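Side-chain contacts in sugar kinase, pfkB family (Thermotoga maritima, PDB 2AJR), which is probably an ATP-dependent sugar kinase of the pfkB family, possibly a 1-phosphofructokinase, and binds a magnesium ion: residues 46-51 against 79-84; 218-223 against 245-250; 225-230 against 237-242. All blocks are in the same frame, centred on the assembly; numbering follows the deposited sequence.

Contact 1. Residues 46-51 against 79-84; sequences TQMSPG and GKILVE
Pro-50 lays the CB–CG side of its ring against the branch point of the Leu-82 side chain, with CB 4.2 Å from Leu-82 CG, while its CG rests 3.9 Å from the backbone O of Leu-82. Past the proline, one methyl of the leucine, CD1, extends to 4.3 Å from the carbonyl O of Gly-51. Leu-82 carries its CG anti to the backbone N (chi1 -169°), which swings the branch out to the strand although its CB does not head there. Strand 46-51 and helix 76-89 meet almost at right angles, the segment axes 85° apart, in keeping with the small patch they share. The strand is an outer member of the four-stranded sheet that forms the lid of ribokinase-like kinases, and the helix packs on the large central sheet, so the contact lies where lid and core domain join. Ile-55 of helix 53-63 packs on both Pro-50 and Leu-82. Further up the strand the selenium of Met-48, a selenomethionine, sits 4.3 Å from CG2 of Ile-81, and both side chains also touch Leu-23 of the adjoining lid strand. Ile-81 in addition packs on Met-78 of the second subunit.

Contact 2. Residues 218-223 against 245-250; sequences KTFDDY and NDIVAT
The first turn of helix 220-233, opened by a capping box, rests on strand 245-249 of the central sheet through one isoleucine. Ile-247 directs its CD1 methyl into the angle between Phe-220 and Tyr-223: CD1 is 3.4 Å from Tyr-223 CB and 3.8 Å from Phe-220 CE1, and CG1 also borders that ring atom. With CG anti to the backbone N (chi1 -175°), the Phe-220 ring is carried to the sheet side. Tyr-223 differs, giving Ile-247 its CB and taking its hydroxyl end away from the strand. In the box, the backbone N of Thr-219 donates to Asp-222 OD2 at 2.7 Å, and in return Asp-222 N donates weakly to Thr-219 OG1. The same carboxylate oxygen accepts from Lys-218 N at 3.0 Å, the two amides coming from opposite faces of its plane. Two backbone N-H groups ahead of the helix are thus gathered on one acceptor, and the charge at the helix start would probably suit the dipole. Beside this turn, Tyr-241, following Ser-240 of strand 236-241, meets both aromatic rings edge-to-face, while Val-254 of strand 254-259, the other sheet neighbour of strand 245-249, touches Ile-247.

Contact 3. Residues 225-230 against 237-242; sequences KLAEKL and SVVSYE
Helix segment 225-230 runs nearly antiparallel to strand 237-241, the two axes 158° apart and 7.9 Å from each other at closest approach, with Ala-227 and Ser-237 facing each other in the backbone register. Ser-237 makes the polar link: its OG donates to the carbonyl O of Ala-227 at 2.7 Å, coming in from beside the C=O bond, at a C=O···OG angle of 115°, and somewhat out of the carbonyl plane. The hydroxyl lies between its own backbone N and carbonyl carbon (chi1 61°), a setting that presents it to the helix and leaves CB against Leu-230, whose own CB is 3.7 Å away. The buried hydroxyl therefore finds an acceptor in the helix backbone. With an alanine in place of Ser-237, the Ala-227 carbonyl would probably lose its side-chain donor, and the strand segment its one hydrogen bond to this part of the helix. Two residues on, Val-239 fills the space with its two methyls. CG2 packs 4.0 Å from Ala-227 CB and 4.2 Å from Leu-230 CD1, whereas CG1, anti to the backbone N, turns to Leu-226 and meets its CD2 at 4.3 Å. The small side chain of Ala-227 is consistent with the close approach of helix and strand here. The unit is a beta-alpha-beta crossover, strand 200-201, helix 220-233 and strand 236-241, part of the alpha/beta core of the ribokinase-like fold. Across the sheet, Val-238 faces the other way onto Tyr-275 and Met-279 of helix 271-286, so the strand is sandwiched between two helices, while Ala-227 also touches Ile-247 and Ala-249 of neighbouring strand 245-249 and Leu-230 reaches Val-201 on the other flank.

Overall arrangement
From the N terminus, contact 1 comes first and closes a loop of 27 residues that holds helix 53-63 and strand 68-75, joining the lid sheet to a helix of the core. The chain then adds four more strands of the central sheet, 93-100, 149-153, 178-182 and 200-201, before contact 2 opens at the start of helix 220-233. Contact 3 closes within the loop of contact 2, between a later part of the same helix and strand 236-241. Strand 245-249 then completes contact 2. The nested pair, with contact centres about 5 Å apart, fixes one helix over two adjacent antiparallel strands. Contact 1 lies on the opposite side of the chain's centre, its own centre about 35 Å from that of contact 2.

Contact 1. Residues 46-51 against 79-84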
loop_
_atom_site.group_PDB
_atom_site.type_symbol
_atom_site.label_atom_id
_atom_site.label_comp_id
_atom_site.label_asym_id
_atom_site.label_seq_id
_atom_site.Cartn_x
_atom_site.Cartn_y
_atom_site.Cartn_z
ATOM N N THR A 46 6.718 -8.402 6.733
ATOM C CA THR A 46 5.625 -8.111 5.850
ATOM C C THR A 46 4.975 -9.412 5.384
ATOM O O THR A 46 5.602 -10.461 5.335
ATOM C CB THR A 46 6.074 -7.279 4.650
ATOM O OG1 THR A 46 4.916 -6.676 4.058
ATOM C CG2 THR A 46 6.797 -8.126 3.614
ATOM N N GLN A 47 3.701 -9.318 5.050
ATOM C CA GLN A 47 2.921 -10.464 4.636
ATOM C C GLN A 47 1.884 -9.955 3.662
ATOM O O GLN A 47 1.330 -8.869 3.837
ATOM C CB GLN A 47 2.233 -11.093 5.850
ATOM C CG GLN A 47 1.724 -12.511 5.651
ATOM C CD GLN A 47 2.859 -13.532 5.601
ATOM O OE1 GLN A 47 3.440 -13.791 4.540
ATOM N NE2 GLN A 47 3.178 -14.118 6.754
HETATM N N MSE A 48 1.615 -10.727 2.628
HETATM C CA MSE A 48 0.614 -10.325 1.677
HETATM C C MSE A 48 -0.243 -11.503 1.291
HETATM O O MSE A 48 0.266 -12.574 0.980
HETATM C CB MSE A 48 1.275 -9.707 0.471
HETATM C CG MSE A 48 0.338 -8.806 -0.284
HETATM SE SE MSE A 48 -0.245 -9.593 -1.956
HETATM C CE MSE A 48 -0.211 -11.600 -1.672
ATOM N N SER A 49 -1.555 -11.310 1.317
ATOM C CA SER A 49 -2.454 -12.428 1.140
ATOM C C SER A 49 -3.811 -11.983 0.648
ATOM O O SER A 49 -4.212 -10.853 0.907
ATOM C CB SER A 49 -2.626 -13.139 2.478
ATOM O OG SER A 49 -3.173 -12.260 3.453
ATOM N N PRO A 50 -4.538 -12.879 -0.036
ATOM C CA PRO A 50 -5.923 -12.639 -0.377
ATOM C C PRO A 50 -6.775 -12.428 0.842
ATOM O O PRO A 50 -6.589 -13.115 1.835
ATOM C CB PRO A 50 -6.355 -13.932 -1.057
ATOM C CG PRO A 50 -5.130 -14.512 -1.551
ATOM C CD PRO A 50 -4.084 -14.176 -0.539
ATOM N N GLY A 51 -7.713 -11.487 0.745
ATOM C CA GLY A 51 -8.592 -11.122 1.832
ATOM C C GLY A 51 -9.963 -10.681 1.358
ATOM O O GLY A 51 -10.332 -10.885 0.203
ATOM N N GLY A 79 -6.446 -7.849 -9.002
ATOM C CA GLY A 79 -7.342 -8.967 -9.182
ATOM C C GLY A 79 -6.587 -10.219 -9.561
ATOM O O GLY A 79 -6.839 -11.281 -9.002
ATOM N N LYS A 80 -5.655 -10.094 -10.500
ATOM C CA LYS A 80 -4.905 -11.252 -10.983
ATOM C C LYS A 80 -4.100 -11.892 -9.871
ATOM O O LYS A 80 -4.091 -13.116 -9.725
ATOM C CB LYS A 80 -3.953 -10.877 -12.133
ATOM C CG LYS A 80 -2.944 -11.987 -12.469
ATOM C CD LYS A 80 -2.422 -11.908 -13.918
ATOM C CE LYS A 80 -1.361 -12.998 -14.229
ATOM N NZ LYS A 80 -0.315 -13.165 -13.125
ATOM N N ILE A 81 -3.417 -11.059 -9.097
ATOM C CA ILE A 81 -2.663 -11.539 -7.968
ATOM C C ILE A 81 -3.588 -12.270 -7.002
ATOM O O ILE A 81 -3.270 -13.364 -6.547
ATOM C CB ILE A 81 -1.964 -10.394 -7.218
ATOM C CG1 ILE A 81 -0.934 -9.709 -8.111
ATOM C CG2 ILE A 81 -1.278 -10.919 -5.943
ATOM C CD1 ILE A 81 -0.456 -8.372 -7.521
ATOM N N LEU A 82 -4.735 -11.676 -6.690
ATOM C CA LEU A 82 -5.654 -12.283 -5.708
ATOM C C LEU A 82 -6.051 -13.691 -6.124
ATOM O O LEU A 82 -5.953 -14.622 -5.327
ATOM C CB LEU A 82 -6.915 -11.425 -5.513
ATOM C CG LEU A 82 -7.839 -11.767 -4.345
ATOM C CD1 LEU A 82 -8.240 -10.501 -3.576
ATOM C CD2 LEU A 82 -9.071 -12.513 -4.794
ATOM N N VAL A 83 -6.469 -13.854 -7.379
ATOM C CA VAL A 83 -7.020 -15.123 -7.825
ATOM C C VAL A 83 -5.930 -16.174 -7.810
ATOM O O VAL A 83 -6.162 -17.317 -7.396
ATOM C CB VAL A 83 -7.685 -15.016 -9.237
ATOM C CG1 VAL A 83 -8.066 -16.386 -9.778
ATOM C CG2 VAL A 83 -8.912 -14.122 -9.171
ATOM N N GLU A 84 -4.735 -15.789 -8.242
ATOM C CA GLU A 84 -3.652 -16.747 -8.366
ATOM C C GLU A 84 -3.159 -17.163 -7.002
ATOM O O GLU A 84 -2.981 -18.342 -6.740
ATOM C CB GLU A 84 -2.517 -16.180 -9.205
ATOM C CG GLU A 84 -2.845 -16.252 -10.674
ATOM C CD GLU A 84 -1.698 -15.875 -11.587
ATOM O OE1 GLU A 84 -0.548 -15.682 -11.093
ATOM O OE2 GLU A 84 -1.969 -15.779 -12.814
#

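Contact 2. Residues 218-223 against 245-250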
loop_
_atom_site.group_PDB
_atom_site.type_symbol
_atom_site.label_atom_id
_atom_site.label_comp_id
_atom_site.label_asym_id
_atom_site.label_seq_id
_atom_site.Cartn_x
_atom_site.Cartn_y
_atom_site.Cartn_z
ATOM N N LYS A 218 -25.724 1.170 23.618
ATOM C CA LYS A 218 -24.920 1.802 24.671
ATOM C C LYS A 218 -24.831 0.970 25.951
ATOM O O LYS A 218 -23.981 1.223 26.778
ATOM C CB LYS A 218 -25.476 3.202 24.978
ATOM C CG LYS A 218 -24.463 4.345 24.778
ATOM C CD LYS A 218 -24.307 4.734 23.319
ATOM C CE LYS A 218 -22.980 5.464 23.041
ATOM N NZ LYS A 218 -22.735 6.661 23.934
ATOM N N THR A 219 -25.689 -0.031 26.106
ATOM C CA THR A 219 -25.728 -0.845 27.315
ATOM C C THR A 219 -25.887 -2.335 26.983
ATOM O O THR A 219 -26.479 -2.687 25.967
ATOM C CB THR A 219 -26.908 -0.416 28.214
ATOM O OG1 THR A 219 -28.150 -0.827 27.618
ATOM C CG2 THR A 219 -26.903 1.092 28.423
ATOM N N PHE A 220 -25.389 -3.214 27.848
ATOM C CA PHE A 220 -25.590 -4.647 27.635
ATOM C C PHE A 220 -27.026 -5.006 27.201
ATOM O O PHE A 220 -27.205 -5.833 26.303
ATOM C CB PHE A 220 -25.222 -5.433 28.880
ATOM C CG PHE A 220 -25.284 -6.925 28.698
ATOM C CD1 PHE A 220 -24.389 -7.570 27.864
ATOM C CD2 PHE A 220 -26.229 -7.687 29.378
ATOM C CE1 PHE A 220 -24.435 -8.961 27.697
ATOM C CE2 PHE A 220 -26.275 -9.066 29.226
ATOM C CZ PHE A 220 -25.368 -9.705 28.384
ATOM N N ASP A 221 -28.035 -4.378 27.811
ATOM C CA ASP A 221 -29.434 -4.638 27.444
ATOM C C ASP A 221 -29.750 -4.244 26.003
ATOM O O ASP A 221 -30.574 -4.889 25.342
ATOM C CB ASP A 221 -30.416 -3.926 28.374
ATOM C CG ASP A 221 -31.615 -4.794 28.713
ATOM O OD1 ASP A 221 -31.417 -5.862 29.349
ATOM O OD2 ASP A 221 -32.746 -4.418 28.339
ATOM N N ASP A 222 -29.113 -3.191 25.507
ATOM C CA ASP A 222 -29.255 -2.850 24.096
ATOM C C ASP A 222 -28.733 -3.948 23.199
ATOM O O ASP A 222 -29.382 -4.328 22.226
ATOM C CB ASP A 222 -28.507 -1.567 23.769
ATOM C CG ASP A 222 -29.019 -0.408 24.556
ATOM O OD1 ASP A 222 -30.261 -0.289 24.655
ATOM O OD2 ASP A 222 -28.189 0.373 25.085
ATOM N N TYR A 223 -27.543 -4.440 23.505
ATOM C CA TYR A 223 -26.971 -5.499 22.696
ATOM C C TYR A 223 -27.849 -6.745 22.780
ATOM O O TYR A 223 -27.986 -7.466 21.786
ATOM C CB TYR A 223 -25.550 -5.827 23.134
ATOM C CG TYR A 223 -24.552 -4.785 22.742
ATOM C CD1 TYR A 223 -24.388 -3.633 23.498
ATOM C CD2 TYR A 223 -23.772 -4.949 21.617
ATOM C CE1 TYR A 223 -23.473 -2.687 23.145
ATOM C CE2 TYR A 223 -22.874 -3.998 21.236
ATOM C CZ TYR A 223 -22.723 -2.875 22.001
ATOM O OH TYR A 223 -21.803 -1.950 21.626
ATOM N N ASN A 245 -16.408 -10.794 23.706
ATOM C CA ASN A 245 -17.583 -11.549 24.096
ATOM C C ASN A 245 -18.591 -11.519 22.976
ATOM O O ASN A 245 -18.512 -10.681 22.065
ATOM C CB ASN A 245 -18.236 -10.956 25.332
ATOM C CG ASN A 245 -17.239 -10.535 26.367
ATOM O OD1 ASN A 245 -16.750 -11.361 27.132
ATOM N ND2 ASN A 245 -16.918 -9.232 26.392
ATOM N N ASP A 246 -19.543 -12.442 23.046
ATOM C CA ASP A 246 -20.604 -12.534 22.049
ATOM C C ASP A 246 -21.909 -12.993 22.688
ATOM O O ASP A 246 -21.954 -13.979 23.429
ATOM C CB ASP A 246 -20.197 -13.483 20.916
ATOM C CG ASP A 246 -19.158 -12.867 19.974
ATOM O OD1 ASP A 246 -19.503 -11.938 19.196
ATOM O OD2 ASP A 246 -17.998 -13.322 20.012
ATOM N N ILE A 247 -22.968 -12.252 22.399
ATOM C CA ILE A 247 -24.305 -12.620 22.804
ATOM C C ILE A 247 -24.851 -13.511 21.707
ATOM O O ILE A 247 -24.815 -13.145 20.540
ATOM C CB ILE A 247 -25.191 -11.373 22.975
ATOM C CG1 ILE A 247 -24.643 -10.501 24.108
ATOM C CG2 ILE A 247 -26.628 -11.775 23.262
ATOM C CD1 ILE A 247 -24.785 -9.037 23.871
ATOM N N VAL A 248 -25.306 -14.695 22.081
ATOM C CA VAL A 248 -25.915 -15.610 21.157
ATOM C C VAL A 248 -27.381 -15.707 21.531
ATOM O O VAL A 248 -27.707 -16.095 22.653
ATOM C CB VAL A 248 -25.258 -16.977 21.249
ATOM C CG1 VAL A 248 -25.895 -17.944 20.256
ATOM C CG2 VAL A 248 -23.761 -16.844 20.990
ATOM N N ALA A 249 -28.258 -15.318 20.609
ATOM C CA ALA A 249 -29.703 -15.373 20.826
ATOM C C ALA A 249 -30.336 -16.375 19.861
ATOM O O ALA A 249 -30.064 -16.339 18.649
ATOM C CB ALA A 249 -30.323 -13.995 20.622
ATOM N N THR A 250 -31.152 -17.280 20.412
ATOM C CA THR A 250 -31.994 -18.174 19.619
ATOM C C THR A 250 -33.429 -18.024 20.088
ATOM O O THR A 250 -33.736 -17.199 20.959
ATOM C CB THR A 250 -31.582 -19.678 19.726
ATOM O OG1 THR A 250 -32.100 -20.260 20.935
ATOM C CG2 THR A 250 -30.077 -19.842 19.668
#

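Contact 3. Residues 225-230 against 237-242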
loop_
_atom_site.group_PDB
_atom_site.type_symbol
_atom_site.label_atom_id
_atom_site.label_comp_id
_atom_site.label_asym_id
_atom_site.label_seq_id
_atom_site.Cartn_x
_atom_site.Cartn_y
_atom_site.Cartn_z
ATOM N N LYS A 225 -31.209 -6.743 23.396
ATOM C CA LYS A 225 -32.420 -6.476 22.608
ATOM C C LYS A 225 -32.119 -6.660 21.108
ATOM O O LYS A 225 -32.943 -7.202 20.360
ATOM C CB LYS A 225 -33.016 -5.082 22.883
ATOM C CG LYS A 225 -34.058 -5.018 24.019
ATOM N N LEU A 226 -30.940 -6.238 20.666
ATOM C CA LEU A 226 -30.591 -6.396 19.252
ATOM C C LEU A 226 -30.466 -7.877 18.850
ATOM O O LEU A 226 -30.967 -8.295 17.807
ATOM C CB LEU A 226 -29.308 -5.640 18.915
ATOM C CG LEU A 226 -28.871 -5.796 17.449
ATOM C CD1 LEU A 226 -29.875 -5.101 16.518
ATOM C CD2 LEU A 226 -27.420 -5.277 17.257
ATOM N N ALA A 227 -29.804 -8.666 19.681
ATOM C CA ALA A 227 -29.704 -10.096 19.433
ATOM C C ALA A 227 -31.093 -10.719 19.349
ATOM O O ALA A 227 -31.332 -11.571 18.513
ATOM C CB ALA A 227 -28.888 -10.768 20.507
ATOM N N GLU A 228 -32.012 -10.273 20.202
ATOM C CA GLU A 228 -33.372 -10.842 20.252
ATOM C C GLU A 228 -34.222 -10.483 19.027
ATOM O O GLU A 228 -34.921 -11.355 18.493
ATOM C CB GLU A 228 -34.088 -10.428 21.540
ATOM C CG GLU A 228 -33.514 -11.064 22.799
ATOM C CD GLU A 228 -34.276 -10.684 24.084
ATOM O OE1 GLU A 228 -34.593 -9.487 24.297
ATOM O OE2 GLU A 228 -34.543 -11.597 24.899
ATOM N N LYS A 229 -34.147 -9.218 18.583
ATOM C CA LYS A 229 -34.830 -8.752 17.356
ATOM C C LYS A 229 -34.381 -9.512 16.111
ATOM O O LYS A 229 -35.193 -9.889 15.264
ATOM C CB LYS A 229 -34.569 -7.261 17.109
ATOM C CG LYS A 229 -35.133 -6.332 18.149
ATOM C CD LYS A 229 -35.566 -5.006 17.543
ATOM C CE LYS A 229 -36.411 -4.178 18.519
ATOM N NZ LYS A 229 -37.408 -3.367 17.774
ATOM N N LEU A 230 -33.073 -9.705 15.994
ATOM C CA LEU A 230 -32.519 -10.477 14.897
ATOM C C LEU A 230 -32.943 -11.928 14.997
ATOM O O LEU A 230 -33.142 -12.575 13.992
ATOM C CB LEU A 230 -30.997 -10.391 14.895
ATOM C CG LEU A 230 -30.403 -9.005 14.638
ATOM C CD1 LEU A 230 -28.927 -9.012 14.991
ATOM C CD2 LEU A 230 -30.621 -8.553 13.177
ATOM N N SER A 237 -28.535 -15.359 16.167
ATOM C CA SER A 237 -27.809 -14.117 16.031
ATOM C C SER A 237 -26.609 -14.160 16.961
ATOM O O SER A 237 -26.715 -14.655 18.073
ATOM C CB SER A 237 -28.712 -12.932 16.364
ATOM O OG SER A 237 -29.186 -12.983 17.691
ATOM N N VAL A 238 -25.465 -13.678 16.483
ATOM C CA VAL A 238 -24.254 -13.592 17.288
ATOM C C VAL A 238 -23.808 -12.144 17.256
ATOM O O VAL A 238 -23.452 -11.627 16.201
ATOM C CB VAL A 238 -23.126 -14.467 16.754
ATOM C CG1 VAL A 238 -21.909 -14.374 17.701
ATOM C CG2 VAL A 238 -23.581 -15.906 16.597
ATOM N N VAL A 239 -23.852 -11.495 18.419
ATOM C CA VAL A 239 -23.616 -10.059 18.529
ATOM C C VAL A 239 -22.454 -9.775 19.461
ATOM O O VAL A 239 -22.410 -10.267 20.577
ATOM C CB VAL A 239 -24.876 -9.331 19.036
ATOM C CG1 VAL A 239 -24.591 -7.875 19.249
ATOM C CG2 VAL A 239 -26.035 -9.530 18.048
ATOM N N SER A 240 -21.516 -8.957 18.989
ATOM C CA SER A 240 -20.302 -8.685 19.727
ATOM C C SER A 240 -20.541 -7.649 20.761
ATOM O O SER A 240 -21.278 -6.676 20.540
ATOM C CB SER A 240 -19.193 -8.215 18.823
ATOM O OG SER A 240 -18.721 -9.334 18.124
ATOM N N TYR A 241 -19.870 -7.864 21.886
ATOM C CA TYR A 241 -19.989 -7.012 23.028
ATOM C C TYR A 241 -18.629 -6.878 23.696
ATOM O O TYR A 241 -18.025 -7.866 24.098
ATOM C CB TYR A 241 -21.000 -7.620 23.973
ATOM C CG TYR A 241 -21.185 -6.801 25.196
ATOM C CD1 TYR A 241 -21.762 -5.528 25.122
ATOM C CD2 TYR A 241 -20.771 -7.282 26.444
ATOM C CE1 TYR A 241 -21.938 -4.764 26.263
ATOM C CE2 TYR A 241 -20.941 -6.522 27.584
ATOM C CZ TYR A 241 -21.522 -5.271 27.489
ATOM O OH TYR A 241 -21.685 -4.541 28.621
ATOM N N GLU A 242 -18.150 -5.644 23.781
ATOM C CA GLU A 242 -16.885 -5.315 24.438
ATOM C C GLU A 242 -15.704 -6.129 23.912
ATOM O O GLU A 242 -14.880 -6.614 24.679
ATOM C CB GLU A 242 -17.018 -5.453 25.947
ATOM C CG GLU A 242 -18.032 -4.493 26.543
ATOM C CD GLU A 242 -17.603 -3.030 26.433
ATOM O OE1 GLU A 242 -18.393 -2.202 25.933
ATOM O OE2 GLU A 242 -16.479 -2.701 26.857
#